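Local coordinates for protein kinase domain-containing protein (Chaetomium thermophilum, PDB 6Z3U) that probably phosphorylates serine and threonine residues at the expense of ATP, as the CDK7-type kinase of the CDK-activating kinase (CAK) complex, at residues V208-C211 / H212-I216; P297-T300 / E301-I305; D358-W361 / R362-Q365. One frame throughout, in Å; residues are numbered along the deposited sequence.

Contact 1: residues V208-C211 / H212-I216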
# COMPACT_ATOMS: atom_id res chain seq x y z
N VAL B 208 -2.37 7.85 -13.77
CA VAL B 208 -2.32 6.39 -13.87
C VAL B 208 -0.90 5.92 -14.14
O VAL B 208 -0.49 4.86 -13.65
CB VAL B 208 -3.29 5.89 -14.96
CG1 VAL B 208 -3.22 4.38 -15.09
CG2 VAL B 208 -4.70 6.31 -14.62
N TRP B 209 -0.12 6.69 -14.90
CA TRP B 209 1.29 6.34 -15.07
C TRP B 209 2.01 6.33 -13.73
O TRP B 209 2.78 5.41 -13.44
CB TRP B 209 1.96 7.32 -16.03
CG TRP B 209 3.46 7.20 -16.03
CD1 TRP B 209 4.21 6.31 -16.75
CD2 TRP B 209 4.39 7.99 -15.28
NE1 TRP B 209 5.55 6.50 -16.49
CE2 TRP B 209 5.68 7.53 -15.60
CE3 TRP B 209 4.25 9.05 -14.38
CZ2 TRP B 209 6.83 8.09 -15.04
CZ3 TRP B 209 5.39 9.60 -13.83
CH2 TRP B 209 6.66 9.12 -14.16
N TRP B 210 1.75 7.33 -12.89
CA TRP B 210 2.41 7.39 -11.59
C TRP B 210 1.96 6.25 -10.68
O TRP B 210 2.77 5.70 -9.93
CB TRP B 210 2.14 8.74 -10.94
CG TRP B 210 2.82 8.92 -9.62
CD1 TRP B 210 2.22 9.13 -8.42
CD2 TRP B 210 4.23 8.88 -9.38
NE1 TRP B 210 3.17 9.24 -7.43
CE2 TRP B 210 4.41 9.08 -7.99
CE3 TRP B 210 5.35 8.69 -10.19
CZ2 TRP B 210 5.67 9.11 -7.41
CZ3 TRP B 210 6.60 8.72 -9.60
CH2 TRP B 210 6.75 8.93 -8.22
N CYS B 211 0.68 5.89 -10.74
CA CYS B 211 0.21 4.74 -9.98
C CYS B 211 0.97 3.48 -10.37
O CYS B 211 1.51 2.77 -9.51
CB CYS B 211 -1.29 4.54 -10.20
SG CYS B 211 -2.34 5.78 -9.43
N HIS B 212 1.04 3.20 -11.67
CA HIS B 212 1.72 1.99 -12.12
C HIS B 212 3.23 2.09 -11.91
O HIS B 212 3.88 1.07 -11.65
CB HIS B 212 1.39 1.73 -13.58
CG HIS B 212 -0.07 1.48 -13.83
ND1 HIS B 212 -0.59 1.25 -15.09
CD2 HIS B 212 -1.12 1.43 -12.98
CE1 HIS B 212 -1.89 1.07 -15.00
NE2 HIS B 212 -2.24 1.17 -13.73
N GLU B 213 3.79 3.29 -12.02
CA GLU B 213 5.21 3.47 -11.73
C GLU B 213 5.53 3.04 -10.31
O GLU B 213 6.66 2.62 -10.03
CB GLU B 213 5.61 4.93 -11.95
CG GLU B 213 7.05 5.14 -12.41
CD GLU B 213 7.32 4.54 -13.79
OE1 GLU B 213 8.50 4.24 -14.09
OE2 GLU B 213 6.36 4.37 -14.57
N ASN B 214 4.56 3.14 -9.40
CA ASN B 214 4.71 2.71 -8.02
C ASN B 214 4.00 1.39 -7.73
O ASN B 214 3.70 1.09 -6.57
CB ASN B 214 4.20 3.80 -7.07
CG ASN B 214 5.04 5.05 -7.13
OD1 ASN B 214 5.96 5.23 -6.32
ND2 ASN B 214 4.74 5.92 -8.08
N PHE B 215 3.70 0.62 -8.78
CA PHE B 215 3.16 -0.73 -8.64
C PHE B 215 1.86 -0.72 -7.83
O PHE B 215 1.67 -1.48 -6.89
CB PHE B 215 4.18 -1.66 -8.00
CG PHE B 215 5.57 -1.51 -8.56
CD1 PHE B 215 5.84 -1.87 -9.87
CD2 PHE B 215 6.59 -1.01 -7.78
CE1 PHE B 215 7.11 -1.72 -10.39
CE2 PHE B 215 7.86 -0.87 -8.29
CZ PHE B 215 8.12 -1.23 -9.59
N ILE B 216 0.94 0.16 -8.24
CA ILE B 216 -0.36 0.30 -7.60
C ILE B 216 -1.42 0.33 -8.69
O ILE B 216 -1.29 1.08 -9.66
CB ILE B 216 -0.45 1.57 -6.74
CG1 ILE B 216 0.54 1.48 -5.57
CG2 ILE B 216 -1.86 1.76 -6.22
CD1 ILE B 216 0.87 2.82 -4.96
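The indole of Trp210 carries the amide of Asn214 over one face, with ND2 of Asn214 lying 3.1 Å above the ring plane and over its centre, the two flat groups turned 71° apart. One N-H of Asn214 ND2 bonds to Trp210 O at 2.7 Å, nearly straight and in the plane of the amide. Asn214 N reaches the same carbonyl oxygen from the opposite face, so two donors of one residue grip it. NE1 of Trp210 donates to Leu148 O. Replacing Trp210 by an alanine is likely to leave the Asn214 amide without its aromatic floor and Leu148 O without its donor. CG of the bent Glu213 lies over one face of the Trp209 ring, toward its rim; the carboxylate continues to a salt bridge with Arg375. The His212 ring has Val208 O over one face, and Val208 CG1 makes a CH-pi contact 3.8 Å from the ring centroid.

Asn214 is the first residue to leave helix 194-213, which ends in a Schellman motif: Phe215, with positive phi, is the C-prime residue, Ile216 N returns to Cys211 O at 3.0 Å, and Phe215 N to His212 O at 2.9 Å.

Helix 136-148 packs on Cys211 and Ile216, helix 276-291 on Val208 and His212, and helix 374-378 on Trp209; Ile216 opens strand 216-217, which pairs with strand 243-244.

Contact 2: residues P297-T300 / E301-I305; sequences PGNT and EMEQI
Gly298 and Thr300 are extended (psi 144° and 165°), with Asn299 between them turned toward helical values, before the chain enters the helix at Glu301, whose first turn is closed by Gln304 N bonding to Thr300 O at 2.7 Å. Thr300 also works through its side chain. With OG1 set between its own backbone N and carbonyl carbon (chi1 73°), the hydroxyl oxygen of Thr300 accepts from Glu303 N at 3.1 Å, while CG of Glu303 passes 3.3 Å from Thr300 OG1. This makes Thr300 the N-cap of helix 301-311. Glu303 extends beyond CG back along the incoming loop, and its OE1 takes a weak bond from Asn299 N at 3.4 Å. On the next residue of the helix, the bent chain of Gln304 carries OE1 to Gly298 N, 3.0 Å away and in the carbonyl plane of the amide, while NE2 bonds to Leu296 O. A single buried glutamine thus ties the loop to the helix at two backbone points. Glu301 turns elsewhere, its OE2 forming a salt bridge with Arg259, which also donates to Gly298 O.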
# COMPACT_ATOMS: atom_id res chain seq x y z
N PRO B 297 -22.66 1.99 -21.54
CA PRO B 297 -23.33 1.98 -20.22
C PRO B 297 -24.24 0.77 -20.06
O PRO B 297 -25.48 0.85 -20.08
CB PRO B 297 -24.09 3.30 -20.23
CG PRO B 297 -24.28 3.66 -21.70
CD PRO B 297 -23.47 2.70 -22.54
N GLY B 298 -23.62 -0.40 -19.89
CA GLY B 298 -24.39 -1.61 -19.67
C GLY B 298 -24.96 -1.65 -18.27
O GLY B 298 -24.34 -1.20 -17.30
N ASN B 299 -26.17 -2.20 -18.16
CA ASN B 299 -26.83 -2.34 -16.87
C ASN B 299 -26.54 -3.68 -16.19
O ASN B 299 -26.82 -3.82 -15.00
CB ASN B 299 -28.35 -2.18 -17.04
CG ASN B 299 -28.72 -0.86 -17.68
OD1 ASN B 299 -29.43 -0.82 -18.68
ND2 ASN B 299 -28.23 0.23 -17.11
N THR B 300 -26.00 -4.65 -16.93
CA THR B 300 -25.61 -5.94 -16.37
C THR B 300 -24.32 -6.38 -17.03
O THR B 300 -23.92 -5.86 -18.08
CB THR B 300 -26.70 -7.00 -16.57
OG1 THR B 300 -26.73 -7.40 -17.94
CG2 THR B 300 -28.06 -6.45 -16.17
N GLU B 301 -23.66 -7.38 -16.43
CA GLU B 301 -22.41 -7.86 -16.99
C GLU B 301 -22.62 -8.47 -18.38
O GLU B 301 -21.74 -8.36 -19.24
CB GLU B 301 -21.76 -8.88 -16.05
CG GLU B 301 -21.01 -8.25 -14.88
CD GLU B 301 -21.93 -7.55 -13.90
OE1 GLU B 301 -23.05 -8.06 -13.65
OE2 GLU B 301 -21.54 -6.49 -13.37
N MET B 302 -23.77 -9.09 -18.61
CA MET B 302 -24.06 -9.59 -19.95
C MET B 302 -24.29 -8.44 -20.92
O MET B 302 -23.91 -8.51 -22.09
CB MET B 302 -25.28 -10.52 -19.92
CG MET B 302 -25.04 -11.80 -19.13
SD MET B 302 -26.28 -13.08 -19.45
CE MET B 302 -27.79 -12.18 -19.12
N GLU B 303 -24.93 -7.36 -20.46
CA GLU B 303 -25.08 -6.18 -21.30
C GLU B 303 -23.72 -5.54 -21.57
O GLU B 303 -23.44 -5.13 -22.70
CB GLU B 303 -26.02 -5.16 -20.65
CG GLU B 303 -27.48 -5.59 -20.62
CD GLU B 303 -28.41 -4.47 -20.17
OE1 GLU B 303 -28.20 -3.31 -20.60
OE2 GLU B 303 -29.34 -4.75 -19.39
N GLN B 304 -22.86 -5.46 -20.55
CA GLN B 304 -21.53 -4.90 -20.77
C GLN B 304 -20.74 -5.75 -21.75
O GLN B 304 -20.06 -5.22 -22.64
CB GLN B 304 -20.79 -4.78 -19.44
CG GLN B 304 -19.58 -3.87 -19.49
CD GLN B 304 -19.95 -2.43 -19.77
OE1 GLN B 304 -21.09 -2.01 -19.55
NE2 GLN B 304 -18.98 -1.66 -20.26
N ILE B 305 -20.83 -7.07 -21.62
CA ILE B 305 -20.14 -7.96 -22.56
C ILE B 305 -20.70 -7.76 -23.96
O ILE B 305 -19.95 -7.62 -24.94
CB ILE B 305 -20.26 -9.42 -22.10
CG1 ILE B 305 -19.45 -9.65 -20.83
CG2 ILE B 305 -19.81 -10.36 -23.22
CD1 ILE B 305 -19.68 -10.99 -20.19

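Contact 3: residues D358-W361 / R362-Q365; sequences DLLW and RTLQ
Trp361 and Gln365 meet with the amide of Gln365 set over a face of the indole and the two planes inclined at 62°. NE2 of Gln365 lies 3.2 Å above the ring plane, over the centre, and also donates to Trp361 O at 2.8 Å. That bond is close to straight at the hydrogen, yet NE2 stands above the carbonyl plane while the oxygen lies almost in the plane of the amide. The bend at chi2 of Gln365 (-62°) folds the amide back toward the ring, and its OE1 goes to Lys370. At the edge of the same indole, in its plane, comes NH1 of Arg362, 3.9 Å from Trp361 CZ3, with the guanidinium steeply turned against the ring.

Arg362 is stretched from CG to NE, which carries its charged end back along the helix to Asp358. There NE forms a rather long salt bridge with OD2 of Asp358, 3.3 Å away and met from above the carboxylate plane, the two planar groups nearly perpendicular. The carboxylate has other partners as well: OD2 bonds to His380 and OD1 to Lys342.

Asp358-Arg362 and Trp361-Gln365 are i to i+4 pairs, the second running past the end of helix 353-363, in the C-terminal lobe of the kinase fold. Here Thr363 turns its OG1 onto the backbone and donates to Leu360 O at 2.6 Å. The same oxygen takes weak bonds from Thr363 N and Leu364 N, so the carbonyl is served by side chain and main chain together. On the buried flank, CD2 of Leu360 touches CD1 of Leu364 at 3.5 Å, their side chains crossing at a slant. Phe286 and Met284 of helix 276-291 pack against Leu360 and Leu364 respectively.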
# COMPACT_ATOMS: atom_id res chain seq x y z
N ASP B 358 -6.24 7.33 -32.72
CA ASP B 358 -5.21 6.30 -32.64
C ASP B 358 -4.96 5.91 -31.19
O ASP B 358 -4.92 4.72 -30.86
CB ASP B 358 -3.92 6.81 -33.29
CG ASP B 358 -2.82 5.76 -33.32
OD1 ASP B 358 -2.96 4.78 -34.07
OD2 ASP B 358 -1.81 5.93 -32.61
N LEU B 359 -4.82 6.90 -30.31
CA LEU B 359 -4.63 6.62 -28.89
C LEU B 359 -5.85 5.92 -28.30
O LEU B 359 -5.71 4.92 -27.58
CB LEU B 359 -4.35 7.92 -28.15
CG LEU B 359 -4.07 7.82 -26.65
CD1 LEU B 359 -2.85 6.97 -26.41
CD2 LEU B 359 -3.90 9.20 -26.03
N LEU B 360 -7.05 6.43 -28.59
CA LEU B 360 -8.26 5.81 -28.07
C LEU B 360 -8.32 4.33 -28.45
O LEU B 360 -8.62 3.48 -27.61
CB LEU B 360 -9.49 6.54 -28.61
CG LEU B 360 -10.78 6.57 -27.78
CD1 LEU B 360 -11.99 6.52 -28.71
CD2 LEU B 360 -10.86 5.46 -26.76
N TRP B 361 -8.03 4.02 -29.71
CA TRP B 361 -8.13 2.64 -30.18
C TRP B 361 -7.11 1.74 -29.50
O TRP B 361 -7.40 0.56 -29.26
CB TRP B 361 -7.94 2.62 -31.70
CG TRP B 361 -7.92 1.26 -32.30
CD1 TRP B 361 -8.99 0.47 -32.59
CD2 TRP B 361 -6.76 0.53 -32.70
NE1 TRP B 361 -8.57 -0.71 -33.15
CE2 TRP B 361 -7.20 -0.70 -33.23
CE3 TRP B 361 -5.39 0.79 -32.67
CZ2 TRP B 361 -6.33 -1.67 -33.71
CZ3 TRP B 361 -4.52 -0.17 -33.15
CH2 TRP B 361 -4.99 -1.38 -33.67
N ARG B 362 -5.92 2.26 -29.19
CA ARG B 362 -4.92 1.43 -28.53
C ARG B 362 -5.30 1.13 -27.08
O ARG B 362 -4.93 0.08 -26.55
CB ARG B 362 -3.55 2.09 -28.58
CG ARG B 362 -2.99 2.24 -29.99
CD ARG B 362 -1.50 2.54 -29.98
NE ARG B 362 -1.02 3.03 -31.27
CZ ARG B 362 -0.73 2.26 -32.31
NH1 ARG B 362 -0.87 0.94 -32.23
NH2 ARG B 362 -0.31 2.81 -33.44
N THR B 363 -6.03 2.04 -26.43
CA THR B 363 -6.45 1.80 -25.05
C THR B 363 -7.60 0.81 -24.95
O THR B 363 -7.83 0.26 -23.87
CB THR B 363 -6.88 3.11 -24.38
OG1 THR B 363 -8.03 3.63 -25.04
CG2 THR B 363 -5.76 4.13 -24.42
N LEU B 364 -8.31 0.56 -26.05
CA LEU B 364 -9.47 -0.33 -26.05
C LEU B 364 -9.18 -1.60 -26.85
O LEU B 364 -10.03 -2.10 -27.59
CB LEU B 364 -10.69 0.39 -26.61
CG LEU B 364 -11.06 1.69 -25.90
CD1 LEU B 364 -12.35 2.26 -26.46
CD2 LEU B 364 -11.17 1.48 -24.40
N GLN B 365 -7.98 -2.14 -26.70
CA GLN B 365 -7.65 -3.45 -27.26
C GLN B 365 -8.24 -4.53 -26.37
O GLN B 365 -8.08 -4.50 -25.14
CB GLN B 365 -6.14 -3.62 -27.39
CG GLN B 365 -5.50 -2.67 -28.39
CD GLN B 365 -6.02 -2.89 -29.80
OE1 GLN B 365 -5.77 -3.93 -30.42
NE2 GLN B 365 -6.77 -1.92 -30.31

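The contacts follow one another along the chain, contact 1 closing helix 194-213, contact 2 opening helix 301-311 and contact 3 closing helix 353-363, all within the helical C-terminal lobe of the kinase. None touches another. The centres of contacts 1 and 2 are about 28 Å apart, those of contacts 1 and 3 about 19 Å, and those of contacts 2 and 3 about 21 Å. Helix 276-291 joins two of them, since Ile279 packs on Val208 and His212 of contact 1 and on Thr363 of contact 3. Only contact 1 meets the partner chains, the cyclin and the RING-type protein, so it belongs to the assembly interface; no other chain touches contacts 2 and 3, which join parts of the lobe itself.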